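Local coordinates for protein copper-containing nitrite reductase (Hyphomicrobium denitrificans 1NES1, PDB 6TFO) that probably reduces nitrite to nitric oxide with electrons taken from a cytochrome c, using bound copper ions, at residues K213-K216 / D217-M220; V61-E64 / G65-V68; V305-F308 / G309-G312; I148-D151 / P152-P156. One frame throughout, in Å; residues are numbered along the deposited sequence.

All four contacts are tight beta turns, met along the chain in the order interaction 2, 4, 1, 3. Interaction 2 is in the N-terminal cupredoxin domain, interaction 4 in the linker that follows that domain's last strand, interaction 1 beside the copper site of His222, Cys263, His271 and Met276, and interaction 3 on the surface further along. Interactions 1 and 2 lie on opposite sides of the chain's centre, their own centres 44 Å apart. Interaction 4 comes within about 12 Å, nearest atoms, of both interaction 1 and interaction 3. Only interaction 1 adjoins a copper: the Met220 side chain is about 6 Å from it, whereas the side chain of Arg150, in interaction 4, is about 11 Å from that of Met276.

Interaction 1: residues K213-K216 / D217-M220; sequences KNAK and DSLM
Asn214 reaches across a type I beta turn, Ala215 to Ser218, and its carboxamide meets both Ser218 and Met220. With chi1 at -167° its CG stands anti to the backbone N, which points the amide toward Ser218 and Met220. The ND2 end makes the well-aligned bond: it donates to Met220 O at 2.9 Å with an N-H...O angle of 167°. Met220 O lies in the plane of the Asn214 amide, and ND2 in turn lies in the carbonyl plane of Met220, on a lone pair of its oxygen. At the other end of the amide, Ser218 OG sits 2.9 Å from Asn214 OD1, within hydrogen-bonding range, although its proton could serve another acceptor. The hydroxyl gets there because OG is turned anti to the carbonyl carbon of its own residue. Thr173 OG1 also bonds to OD1, and Thr241 O takes a further hydrogen of ND2; with partners at both ends, the buried amide is fixed against flipping.

The turn itself is closed by Ser218 N donating to Ala215 O at 3.3 Å, from well above the carbonyl plane. Asp217 OD1 comes 3.4 Å from Ala215 CB. Beyond the turn, Glu175 receives the N-H groups of Leu219 and Met220, while the Met220 side chain leads away to pack on Thr102 of a second subunit. Asn214 also touches His222, so the amide belongs to the second shell of the type 1 copper site of a cupredoxin domain.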
loop_
_atom_site.group_PDB
_atom_site.type_symbol
_atom_site.label_atom_id
_atom_site.label_comp_id
_atom_site.label_asym_id
_atom_site.label_seq_id
_atom_site.Cartn_x
_atom_site.Cartn_y
_atom_site.Cartn_z
ATOM N N LYS C 213 16.763 -28.200 38.725
ATOM C CA LYS C 213 17.631 -28.734 37.637
ATOM C C LYS C 213 17.152 -28.156 36.296
ATOM O O LYS C 213 16.013 -28.460 35.932
ATOM C CB LYS C 213 17.580 -30.266 37.601
ATOM N N ASN C 214 17.966 -27.335 35.607
ATOM C CA ASN C 214 17.717 -26.857 34.214
ATOM C C ASN C 214 18.310 -27.877 33.238
ATOM O O ASN C 214 19.530 -28.081 33.285
ATOM C CB ASN C 214 18.284 -25.454 33.962
ATOM C CG ASN C 214 17.796 -24.802 32.682
ATOM O OD1 ASN C 214 16.955 -25.357 31.967
ATOM N ND2 ASN C 214 18.334 -23.631 32.380
ATOM N N ALA C 215 17.467 -28.510 32.415
ATOM C CA ALA C 215 17.875 -29.573 31.469
ATOM C C ALA C 215 19.053 -29.076 30.623
ATOM O O ALA C 215 19.141 -27.836 30.394
ATOM C CB ALA C 215 16.719 -30.000 30.607
ATOM N N LYS C 216 19.947 -30.012 30.257
ATOM C CA LYS C 216 21.167 -29.853 29.413
ATOM C C LYS C 216 20.806 -29.159 28.088
ATOM O O LYS C 216 21.598 -28.348 27.597
ATOM C CB LYS C 216 21.717 -31.219 28.958
ATOM C CG LYS C 216 22.522 -32.071 29.931
ATOM C CD LYS C 216 23.084 -33.302 29.215
ATOM C CE LYS C 216 22.902 -34.623 29.937
ATOM N NZ LYS C 216 23.931 -34.799 30.985
ATOM N N ASP C 217 19.651 -29.515 27.517
ATOM C CA ASP C 217 19.246 -29.128 26.137
ATOM C C ASP C 217 18.467 -27.804 26.159
ATOM O O ASP C 217 17.933 -27.410 25.139
ATOM C CB ASP C 217 18.474 -30.267 25.469
ATOM C CG ASP C 217 17.131 -30.598 26.101
ATOM O OD1 ASP C 217 16.836 -30.107 27.227
ATOM O OD2 ASP C 217 16.388 -31.355 25.467
ATOM N N SER C 218 18.387 -27.116 27.283
ATOM C CA SER C 218 17.736 -25.785 27.361
ATOM C C SER C 218 18.641 -24.742 26.694
ATOM O O SER C 218 19.852 -24.801 26.903
ATOM C CB SER C 218 17.432 -25.420 28.781
ATOM O OG SER C 218 16.402 -26.252 29.276
ATOM N N LEU C 219 18.070 -23.816 25.937
ATOM C CA LEU C 219 18.794 -22.630 25.436
ATOM C C LEU C 219 18.824 -21.579 26.546
ATOM O O LEU C 219 19.807 -20.870 26.656
ATOM C CB LEU C 219 18.091 -22.088 24.186
ATOM C CG LEU C 219 17.962 -23.060 23.006
ATOM C CD1 LEU C 219 17.238 -22.407 21.839
ATOM C CD2 LEU C 219 19.314 -23.567 22.533
ATOM N N MET C 220 17.772 -21.483 27.350
ATOM C CA MET C 220 17.607 -20.339 28.282
ATOM C C MET C 220 17.968 -20.743 29.715
ATOM O O MET C 220 17.770 -21.912 30.101
ATOM C CB MET C 220 16.173 -19.806 28.255
ATOM C CG MET C 220 15.655 -19.558 26.864
ATOM S SD MET C 220 16.785 -18.562 25.896
ATOM C CE MET C 220 15.842 -18.498 24.369
#

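Interaction 2: residues V61-E64 / G65-V68; sequences VVHE and GETV
The side chain of Glu66 folds back over the turn it ends and takes the backbone N-H of His63. Its CG is anti to the carbonyl carbon, chi1 -74°, and beyond CG the chain runs extended, laying CB and CG alongside His63 O at 3.2 and 3.3 Å before the carboxylate arrives. His63 N then donates to Glu66 OE1 at 2.9 Å along a nearly straight line, 177°, though the N-H comes in from above the carboxylate plane and not within it. Arg138 forms a salt bridge to the same oxygen, so OE1 is held by a backbone N-H and a guanidinium together, which would be expected to stabilise the negative charge.

Between these residues lies a type II beta turn, closed by Glu66 N donating to His63 O at 3.0 Å. Gly65 takes the third position with phi at 82°, a value that suits a residue lacking CB. This is not a simple hairpin: strand 60-63 and strand 67-73 belong to two different sheets, so the turn carries the chain from one layer of the cupredoxin beta sandwich to the other.

Val62 works on the inner side. Its CG1 meets Val68 CG2 at 3.7 Å, the two branched side chains crossing at about a right angle, and the CB of Val62 is also 3.9 Å from Glu66 OE1. Both valines rest on Phe32 of strand 30-39, and Val62 leans on Leu131 and Val133 in the neighbouring strand 128-134.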
loop_
_atom_site.group_PDB
_atom_site.type_symbol
_atom_site.label_atom_id
_atom_site.label_comp_id
_atom_site.label_asym_id
_atom_site.label_seq_id
_atom_site.Cartn_x
_atom_site.Cartn_y
_atom_site.Cartn_z
ATOM N N VAL C 61 -16.654 -30.623 5.843
ATOM C CA VAL C 61 -16.839 -32.039 6.288
ATOM C C VAL C 61 -17.150 -32.051 7.789
ATOM O O VAL C 61 -16.322 -31.572 8.592
ATOM C CB VAL C 61 -15.634 -32.933 5.953
ATOM C CG1 VAL C 61 -15.767 -34.301 6.607
ATOM C CG2 VAL C 61 -15.440 -33.068 4.453
ATOM N N VAL C 62 -18.314 -32.586 8.121
ATOM C CA VAL C 62 -18.841 -32.694 9.510
ATOM C C VAL C 62 -19.355 -34.120 9.704
ATOM O O VAL C 62 -19.734 -34.752 8.710
ATOM C CB VAL C 62 -19.923 -31.645 9.825
ATOM C CG1 VAL C 62 -19.450 -30.235 9.519
ATOM C CG2 VAL C 62 -21.250 -31.927 9.140
ATOM N N HIS C 63 -19.320 -34.616 10.940
ATOM C CA HIS C 63 -19.774 -35.982 11.302
ATOM C C HIS C 63 -21.193 -35.890 11.877
ATOM O O HIS C 63 -21.508 -34.886 12.549
ATOM C CB HIS C 63 -18.730 -36.642 12.202
ATOM C CG HIS C 63 -17.469 -37.007 11.488
ATOM N ND1 HIS C 63 -17.206 -38.290 11.056
ATOM C CD2 HIS C 63 -16.403 -36.263 11.123
ATOM C CE1 HIS C 63 -16.028 -38.321 10.459
ATOM N NE2 HIS C 63 -15.512 -37.091 10.496
ATOM N N GLU C 64 -22.033 -36.873 11.555
ATOM C CA GLU C 64 -23.449 -36.975 11.998
ATOM C C GLU C 64 -23.565 -36.559 13.469
ATOM O O GLU C 64 -22.768 -37.026 14.281
ATOM C CB GLU C 64 -23.955 -38.407 11.803
ATOM C CG GLU C 64 -25.424 -38.588 12.147
ATOM C CD GLU C 64 -26.076 -39.789 11.496
ATOM O OE1 GLU C 64 -25.366 -40.823 11.351
ATOM O OE2 GLU C 64 -27.259 -39.675 11.085
ATOM N N GLY C 65 -24.518 -35.691 13.785
ATOM C CA GLY C 65 -24.818 -35.282 15.166
ATOM C C GLY C 65 -23.891 -34.190 15.686
ATOM O O GLY C 65 -24.149 -33.720 16.804
ATOM N N GLU C 66 -22.859 -33.771 14.943
ATOM C CA GLU C 66 -22.014 -32.640 15.403
ATOM C C GLU C 66 -22.829 -31.345 15.303
ATOM O O GLU C 66 -23.775 -31.266 14.485
ATOM C CB GLU C 66 -20.718 -32.541 14.607
ATOM C CG GLU C 66 -19.692 -33.610 14.953
ATOM C CD GLU C 66 -18.362 -33.468 14.215
ATOM O OE1 GLU C 66 -18.371 -32.991 13.089
ATOM O OE2 GLU C 66 -17.320 -33.832 14.764
ATOM N N THR C 67 -22.519 -30.390 16.177
ATOM C CA THR C 67 -23.023 -28.997 16.106
ATOM C C THR C 67 -22.071 -28.225 15.205
ATOM O O THR C 67 -20.845 -28.328 15.418
ATOM C CB THR C 67 -23.155 -28.349 17.485
ATOM O OG1 THR C 67 -24.149 -29.080 18.202
ATOM C CG2 THR C 67 -23.596 -26.903 17.435
ATOM N N VAL C 68 -22.631 -27.506 14.235
ATOM C CA VAL C 68 -21.857 -26.778 13.194
ATOM C C VAL C 68 -22.086 -25.284 13.393
ATOM O O VAL C 68 -23.243 -24.867 13.506
ATOM C CB VAL C 68 -22.254 -27.265 11.794
ATOM C CG1 VAL C 68 -21.477 -26.548 10.704
ATOM C CG2 VAL C 68 -22.076 -28.771 11.676
#

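Interaction 3: residues V305-F308 / G309-G312; sequences VKPF and GTSG
The backbone makes a type II beta turn from Pro307 to Thr310, with Phe308 at the second position and Gly309 at the third, its phi of 98° placing it in a region where a CB would crowd the preceding carbonyl. Thr310 grips the turn's first carbonyl twice. Its N donates to Pro307 O at 3.3 Å, and its hydroxyl, OG1, donates to the same oxygen at a short 2.6 Å; both donors come from one face of the carbonyl plane, tilted away from it. The hydroxyl can do this because OG1 lies anti to the carbonyl carbon of Thr310, chi1 -51°, which swings it in beside the residue's own N.

The turn sits in the surface loop between strand 293-302 and strand 312-313, the latter an edge strand of the sheet that also holds strand 166-181. Within that loop the methyl side of Thr310 is used as well: CG2 lies 3.6 Å from Lys306 CB, while Lys306, bent at chi2, carries its amine away from the turn. Pro307 contributes its CD, 3.5 Å from Thr310 OG1.

The Phe308 side chain sets off away from the 309-312 segment, yet its CG stays 3.3 Å from Gly309 N. The Phe308 ring meets that of Tyr328 with planes about 55° apart, and Phe308 N bonds to Glu327 OE1.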
loop_
_atom_site.group_PDB
_atom_site.type_symbol
_atom_site.label_atom_id
_atom_site.label_comp_id
_atom_site.label_asym_id
_atom_site.label_seq_id
_atom_site.Cartn_x
_atom_site.Cartn_y
_atom_site.Cartn_z
ATOM N N VAL C 305 2.462 -15.843 15.970
ATOM C CA VAL C 305 2.545 -15.087 14.689
ATOM C C VAL C 305 1.237 -15.305 13.921
ATOM O O VAL C 305 0.628 -14.302 13.532
ATOM C CB VAL C 305 3.774 -15.512 13.863
ATOM C CG1 VAL C 305 3.747 -14.931 12.453
ATOM C CG2 VAL C 305 5.086 -15.151 14.557
ATOM N N LYS C 306 0.821 -16.563 13.744
ATOM C CA LYS C 306 -0.366 -16.949 12.931
ATOM C C LYS C 306 -1.595 -17.064 13.822
ATOM O O LYS C 306 -1.499 -17.441 14.989
ATOM C CB LYS C 306 -0.179 -18.293 12.211
ATOM C CG LYS C 306 1.000 -18.404 11.252
ATOM C CD LYS C 306 0.930 -17.449 10.084
ATOM C CE LYS C 306 2.083 -17.622 9.120
ATOM N NZ LYS C 306 1.736 -17.086 7.786
ATOM N N PRO C 307 -2.800 -16.798 13.265
ATOM C CA PRO C 307 -4.034 -16.839 14.042
ATOM C C PRO C 307 -4.305 -18.218 14.649
ATOM O O PRO C 307 -3.775 -19.215 14.153
ATOM C CB PRO C 307 -5.134 -16.520 13.024
ATOM C CG PRO C 307 -4.417 -15.848 11.875
ATOM C CD PRO C 307 -3.038 -16.459 11.854
ATOM N N PHE C 308 -5.127 -18.236 15.698
ATOM C CA PHE C 308 -5.733 -19.473 16.244
ATOM C C PHE C 308 -6.297 -20.308 15.086
ATOM O O PHE C 308 -6.976 -19.725 14.231
ATOM C CB PHE C 308 -6.844 -19.139 17.237
ATOM C CG PHE C 308 -7.531 -20.359 17.790
ATOM C CD1 PHE C 308 -6.993 -21.038 18.868
ATOM C CD2 PHE C 308 -8.702 -20.841 17.216
ATOM C CE1 PHE C 308 -7.608 -22.173 19.364
ATOM C CE2 PHE C 308 -9.322 -21.976 17.721
ATOM C CZ PHE C 308 -8.773 -22.639 18.793
ATOM N N GLY C 309 -6.035 -21.619 15.075
ATOM C CA GLY C 309 -6.600 -22.566 14.095
ATOM C C GLY C 309 -5.638 -22.869 12.960
ATOM O O GLY C 309 -5.925 -23.757 12.181
ATOM N N THR C 310 -4.518 -22.153 12.879
ATOM C CA THR C 310 -3.447 -22.382 11.881
ATOM C C THR C 310 -2.710 -23.678 12.234
ATOM O O THR C 310 -2.288 -23.802 13.385
ATOM C CB THR C 310 -2.485 -21.197 11.843
ATOM O OG1 THR C 310 -3.227 -19.985 11.708
ATOM C CG2 THR C 310 -1.491 -21.331 10.716
ATOM N N SER C 311 -2.568 -24.594 11.274
ATOM C CA SER C 311 -1.783 -25.856 11.378
ATOM C C SER C 311 -0.281 -25.569 11.321
ATOM O O SER C 311 0.088 -24.481 10.868
ATOM C CB SER C 311 -2.146 -26.822 10.294
ATOM O OG SER C 311 -3.542 -26.977 10.237
ATOM N N GLY C 312 0.531 -26.543 11.742
ATOM C CA GLY C 312 2.003 -26.503 11.658
ATOM C C GLY C 312 2.647 -25.971 12.928
ATOM O O GLY C 312 1.954 -25.870 13.957
#

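Interaction 4: residues I148-D151 / P152-P156; sequences ITRD and PADLP
A type I beta turn from Asp151 to Asp154 bends the linker between strand 128-134 and strand 166-181, with a salt bridge from Arg150, the residue before the turn, to Asp154, its last. Asp154 N donates to Asp151 O at 3.1 Å, closing the turn. At its start Asp151 OD1 accepts from Ala153 N at 3.0 Å, which makes an Asx turn over Pro152; the proline ring lies against the carboxylate, Pro152 CD 3.4 Å from Asp151 CG. The other oxygen of that carboxylate, OD2, bonds to His342 ND1, so both oxygens have partners.

Arg150 NH1 reaches Asp154 OD2 at 2.9 Å. The oxygen lies at the edge of the guanidinium, in its plane, but the carboxylate is turned 67° against that plane and receives the N-H from above. Arg150 gets there by leaving its backbone with CG anti to N and then bending at both chi2 and chi3, which also brings CD within 3.5 Å of OD2. NE of the same arginine is spent on Pro196 O, fixing the rotation of the group. A water joins in: it accepts from Asp151 N at 2.9 Å and donates to Asp154 OD2, so that oxygen carries two bonds.

Pro152 leans on Leu338 of helix 337-341, tying the linker to the C-terminal part of the chain. The arrangement is that of an Asx turn set within a type I beta turn, with a salt bridge from the residue before the turn to its last residue.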
loop_
_atom_site.group_PDB
_atom_site.type_symbol
_atom_site.label_atom_id
_atom_site.label_comp_id
_atom_site.label_asym_id
_atom_site.label_seq_id
_atom_site.Cartn_x
_atom_site.Cartn_y
_atom_site.Cartn_z
ATOM N N ILE C 148 1.890 -32.095 26.470
ATOM C CA ILE C 148 2.397 -31.203 27.562
ATOM C C ILE C 148 1.259 -30.812 28.528
ATOM O O ILE C 148 1.500 -30.014 29.467
ATOM C CB ILE C 148 3.131 -29.975 26.976
ATOM C CG1 ILE C 148 2.329 -29.221 25.909
ATOM C CG2 ILE C 148 4.495 -30.395 26.455
ATOM C CD1 ILE C 148 1.123 -28.483 26.421
ATOM N N THR C 149 0.058 -31.350 28.331
ATOM C CA THR C 149 -1.120 -31.068 29.183
ATOM C C THR C 149 -0.990 -31.837 30.505
ATOM O O THR C 149 -0.949 -33.088 30.475
ATOM C CB THR C 149 -2.414 -31.414 28.443
ATOM O OG1 THR C 149 -2.526 -30.480 27.366
ATOM C CG2 THR C 149 -3.641 -31.370 29.332
ATOM N N ARG C 150 -0.936 -31.103 31.617
ATOM C CA ARG C 150 -1.131 -31.624 32.994
ATOM C C ARG C 150 -2.541 -32.203 33.152
ATOM O O ARG C 150 -3.524 -31.464 32.965
ATOM C CB ARG C 150 -0.946 -30.492 33.999
ATOM C CG ARG C 150 -1.116 -30.918 35.454
ATOM C CD ARG C 150 0.018 -31.790 35.931
ATOM N NE ARG C 150 1.286 -31.080 35.888
ATOM C CZ ARG C 150 2.467 -31.656 36.033
ATOM N NH1 ARG C 150 2.546 -32.959 36.226
ATOM N NH2 ARG C 150 3.570 -30.936 35.966
ATOM N N ASP C 151 -2.662 -33.477 33.507
ATOM C CA ASP C 151 -3.988 -34.041 33.857
ATOM C C ASP C 151 -4.501 -33.239 35.051
ATOM O O ASP C 151 -3.731 -32.933 35.959
ATOM C CB ASP C 151 -3.922 -35.545 34.120
ATOM C CG ASP C 151 -5.313 -36.141 34.131
ATOM O OD1 ASP C 151 -5.995 -36.031 35.178
ATOM O OD2 ASP C 151 -5.741 -36.621 33.061
ATOM N N PRO C 152 -5.788 -32.830 35.093
ATOM C CA PRO C 152 -6.287 -32.036 36.221
ATOM C C PRO C 152 -6.391 -32.837 37.537
ATOM O O PRO C 152 -6.489 -32.240 38.585
ATOM C CB PRO C 152 -7.647 -31.550 35.705
ATOM C CG PRO C 152 -8.096 -32.652 34.772
ATOM C CD PRO C 152 -6.824 -33.110 34.093
ATOM N N ALA C 153 -6.329 -34.166 37.452
ATOM C CA ALA C 153 -6.323 -35.106 38.598
ATOM C C ALA C 153 -4.891 -35.369 39.065
ATOM O O ALA C 153 -4.738 -36.005 40.076
ATOM C CB ALA C 153 -7.019 -36.388 38.212
ATOM N N ASP C 154 -3.878 -34.876 38.362
ATOM C CA ASP C 154 -2.449 -35.106 38.704
ATOM C C ASP C 154 -2.019 -34.061 39.743
ATOM O O ASP C 154 -1.342 -33.067 39.362
ATOM C CB ASP C 154 -1.590 -35.097 37.436
ATOM C CG ASP C 154 -0.103 -35.303 37.665
ATOM O OD1 ASP C 154 0.295 -35.627 38.806
ATOM O OD2 ASP C 154 0.647 -35.115 36.695
ATOM N N LEU C 155 -2.397 -34.283 41.011
ATOM C CA LEU C 155 -1.895 -33.530 42.194
ATOM C C LEU C 155 -1.881 -34.436 43.426
ATOM O O LEU C 155 -2.655 -35.388 43.509
ATOM C CB LEU C 155 -2.757 -32.283 42.435
ATOM C CG LEU C 155 -4.140 -32.503 43.050
ATOM C CD1 LEU C 155 -4.745 -31.173 43.484
ATOM C CD2 LEU C 155 -5.076 -33.248 42.096
ATOM N N PRO C 156 -0.989 -34.174 44.406
ATOM C CA PRO C 156 -1.055 -34.831 45.712
ATOM C C PRO C 156 -2.377 -34.526 46.434
ATOM O O PRO C 156 -2.824 -33.394 46.357
ATOM C CB PRO C 156 0.106 -34.229 46.528
ATOM C CG PRO C 156 1.005 -33.562 45.512
ATOM C CD PRO C 156 0.131 -33.229 44.318
HETATM O O HOH W 1 -0.464 -35.351 34.070
#